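Local atomic coordinates of probable hydrolase (Pseudomonas aeruginosa, PDB entry 7AL6), a protein that is of unknown function but has the alpha/beta-hydrolase fold and is probably a hydrolase, possibly a lipolytic one. Residues K165-R170 with A181-A186. Numbering follows the deposited sequence.
Sequences KAVEAR and AAELLA
Val167 and Arg170, one turn apart on helix 163-172, pack against Ala182, Glu183, Leu185 and Ala186 of helix 179-189. The two helices belong to the helical insertion after strand 119-125 of an alpha/beta-hydrolase fold, the place of the cap in this family, and their axes here approach to 8.8 Å at 118°.

The apolar packing centres on Val167, whose two methyls divide the work. Val167 CG1, anti to the backbone N (chi1 160°), meets Ala182 CB at 4.0 Å. Val167 CG2 touches both the CG methylene of Glu183 and, at 4.2 Å, CB of Ala186. The Val167 and Ala182 CA atoms lie 5.6 Å apart, the nearest such pair between the segments, where Ala182 presents only its CB. Trp199 of strand 196-199 also packs on Ala186 and Arg170.

Arg170 contributes mainly its aliphatic part, its charged end being paired outside the two helices, where NH2 forms a salt bridge with Asp38. Arg170 CG lies 4.0 Å from Ala182 CB, and the bend at chi2 (61°) carries the chain on to Leu185. The Arg170 side chain lies near, without touching, the probable Ser102-His263-Asp126 catalytic triad. The Leu185 side chain meets the guanidinium obliquely, its CD1 methyl 4.1 Å from Arg170 NE and 4.0 Å from Arg170 NH2.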
ATOM      1  N   LYS A 165      20.477  26.415  -7.807  1.00 55.76           N
ATOM      2  CA  LYS A 165      20.672  25.514  -8.935  1.00 62.47           C
ATOM      3  C   LYS A 165      19.402  24.724  -9.231  1.00 65.06           C
ATOM      4  O   LYS A 165      19.137  24.389 -10.397  1.00 47.35           O
ATOM      5  CB  LYS A 165      21.832  24.551  -8.661  1.00 66.01           C
ATOM      6  CG  LYS A 165      23.240  25.188  -8.642  1.00 75.68           C
ATOM      7  CD  LYS A 165      23.549  26.039  -9.875  1.00 71.43           C
ATOM      8  CE  LYS A 165      24.942  25.713 -10.431  1.00 70.60           C
ATOM      9  NZ  LYS A 165      25.403  26.700 -11.442  1.00 73.95           N
ATOM     10  N   ALA A 166      18.616  24.405  -8.190  1.00 50.49           N
ATOM     11  CA  ALA A 166      17.336  23.731  -8.418  1.00 53.18           C
ATOM     12  C   ALA A 166      16.368  24.640  -9.176  1.00 42.14           C
ATOM     13  O   ALA A 166      15.690  24.198 -10.114  1.00 41.88           O
ATOM     14  CB  ALA A 166      16.739  23.287  -7.078  1.00 48.54           C
ATOM     15  N   VAL A 167      16.343  25.920  -8.809  1.00 35.44           N
ATOM     16  CA  VAL A 167      15.509  26.917  -9.472  1.00 43.57           C
ATOM     17  C   VAL A 167      15.887  27.046 -10.939  1.00 53.33           C
ATOM     18  O   VAL A 167      15.044  26.909 -11.838  1.00 43.24           O
ATOM     19  CB  VAL A 167      15.648  28.268  -8.755  1.00 39.48           C
ATOM     20  CG1 VAL A 167      15.208  29.427  -9.657  1.00 46.82           C
ATOM     21  CG2 VAL A 167      14.882  28.248  -7.455  1.00 47.08           C
ATOM     22  N   GLU A 168      17.160  27.365 -11.199  1.00 48.55           N
ATOM     23  CA  GLU A 168      17.626  27.496 -12.575  1.00 48.76           C
ATOM     24  C   GLU A 168      17.368  26.237 -13.378  1.00 47.41           C
ATOM     25  O   GLU A 168      17.078  26.319 -14.574  1.00 51.36           O
ATOM     26  CB  GLU A 168      19.118  27.857 -12.587  1.00 56.14           C
ATOM     27  CG  GLU A 168      19.368  29.277 -12.082  1.00 61.96           C
ATOM     28  CD  GLU A 168      20.779  29.512 -11.554  1.00 74.69           C
ATOM     29  OE1 GLU A 168      20.947  30.458 -10.749  1.00 78.46           O
ATOM     30  OE2 GLU A 168      21.710  28.775 -11.955  1.00 66.48           O
ATOM     31  N   ALA A 169      17.415  25.058 -12.755  1.00 42.49           N
ATOM     32  CA  ALA A 169      17.058  23.875 -13.531  1.00 43.59           C
ATOM     33  C   ALA A 169      15.606  23.943 -14.019  1.00 47.66           C
ATOM     34  O   ALA A 169      15.274  23.387 -15.082  1.00 44.16           O
ATOM     35  CB  ALA A 169      17.316  22.616 -12.713  1.00 51.60           C
ATOM     36  N   ARG A 170      14.728  24.636 -13.271  1.00 39.25           N
ATOM     37  CA  ARG A 170      13.309  24.716 -13.643  1.00 49.21           C
ATOM     38  C   ARG A 170      13.063  25.815 -14.682  1.00 48.51           C
ATOM     39  O   ARG A 170      12.120  25.718 -15.464  1.00 43.82           O
ATOM     40  CB  ARG A 170      12.444  24.949 -12.390  1.00 39.25           C
ATOM     41  CG  ARG A 170      10.928  25.098 -12.625  1.00 37.91           C
ATOM     42  CD  ARG A 170      10.305  23.882 -13.233  1.00 34.50           C
ATOM     43  NE  ARG A 170       8.860  24.038 -13.495  1.00 41.63           N
ATOM     44  CZ  ARG A 170       8.365  24.561 -14.617  1.00 49.08           C
ATOM     45  NH1 ARG A 170       9.196  24.975 -15.576  1.00 49.09           N
ATOM     46  NH2 ARG A 170       7.051  24.665 -14.795  1.00 39.35           N
ATOM     47  N   ALA A 181       8.633  32.814 -10.825  1.00 34.20           N
ATOM     48  CA  ALA A 181       7.749  31.676 -11.019  1.00 36.32           C
ATOM     49  C   ALA A 181       8.417  30.388 -10.556  1.00 38.08           C
ATOM     50  O   ALA A 181       7.811  29.585  -9.829  1.00 30.50           O
ATOM     51  CB  ALA A 181       7.346  31.562 -12.497  1.00 29.18           C
ATOM     52  N   ALA A 182       9.662  30.172 -10.985  1.00 28.64           N
ATOM     53  CA  ALA A 182      10.393  28.962 -10.631  1.00 29.59           C
ATOM     54  C   ALA A 182      10.673  28.891  -9.136  1.00 34.81           C
ATOM     55  O   ALA A 182      10.520  27.823  -8.531  1.00 30.82           O
ATOM     56  CB  ALA A 182      11.663  28.878 -11.455  1.00 30.53           C
ATOM     57  N   GLU A 183      10.998  30.033  -8.513  1.00 27.46           N
ATOM     58  CA  GLU A 183      11.113  30.110  -7.058  1.00 37.03           C
ATOM     59  C   GLU A 183       9.806  29.736  -6.363  1.00 35.57           C
ATOM     60  O   GLU A 183       9.814  29.012  -5.359  1.00 34.43           O
ATOM     61  CB  GLU A 183      11.539  31.532  -6.633  1.00 31.21           C
ATOM     62  CG  GLU A 183      12.963  31.865  -7.076  1.00 43.14           C
ATOM     63  CD  GLU A 183      13.454  33.260  -6.676  1.00 49.92           C
ATOM     64  OE1 GLU A 183      12.694  34.056  -6.082  1.00 60.34           O
ATOM     65  OE2 GLU A 183      14.620  33.552  -7.003  1.00 59.53           O
ATOM     66  N   LEU A 184       8.682  30.307  -6.811  1.00 28.99           N
ATOM     67  CA  LEU A 184       7.399  30.022  -6.176  1.00 32.11           C
ATOM     68  C   LEU A 184       7.059  28.534  -6.271  1.00 25.56           C
ATOM     69  O   LEU A 184       6.702  27.894  -5.283  1.00 29.63           O
ATOM     70  CB  LEU A 184       6.320  30.899  -6.817  1.00 35.32           C
ATOM     71  CG  LEU A 184       6.388  32.371  -6.426  1.00 35.51           C
ATOM     72  CD1 LEU A 184       5.527  33.227  -7.366  1.00 35.27           C
ATOM     73  CD2 LEU A 184       5.960  32.565  -5.004  1.00 41.57           C
ATOM     74  N   LEU A 185       7.220  27.947  -7.447  1.00 25.08           N
ATOM     75  CA  LEU A 185       6.988  26.527  -7.578  1.00 31.37           C
ATOM     76  C   LEU A 185       7.951  25.700  -6.724  1.00 37.26           C
ATOM     77  O   LEU A 185       7.554  24.657  -6.188  1.00 27.86           O
ATOM     78  CB  LEU A 185       7.077  26.140  -9.033  1.00 28.03           C
ATOM     79  CG  LEU A 185       5.930  26.678  -9.903  1.00 30.39           C
ATOM     80  CD1 LEU A 185       6.321  26.524 -11.354  1.00 23.09           C
ATOM     81  CD2 LEU A 185       4.633  25.945  -9.608  1.00 28.64           C
ATOM     82  N   ALA A 186       9.216  26.147  -6.588  1.00 33.56           N
ATOM     83  CA  ALA A 186      10.220  25.432  -5.800  1.00 34.69           C
ATOM     84  C   ALA A 186       9.866  25.357  -4.318  1.00 27.36           C
ATOM     85  O   ALA A 186      10.260  24.404  -3.646  1.00 34.57           O
ATOM     86  CB  ALA A 186      11.597  26.104  -5.921  1.00 27.91           C
TER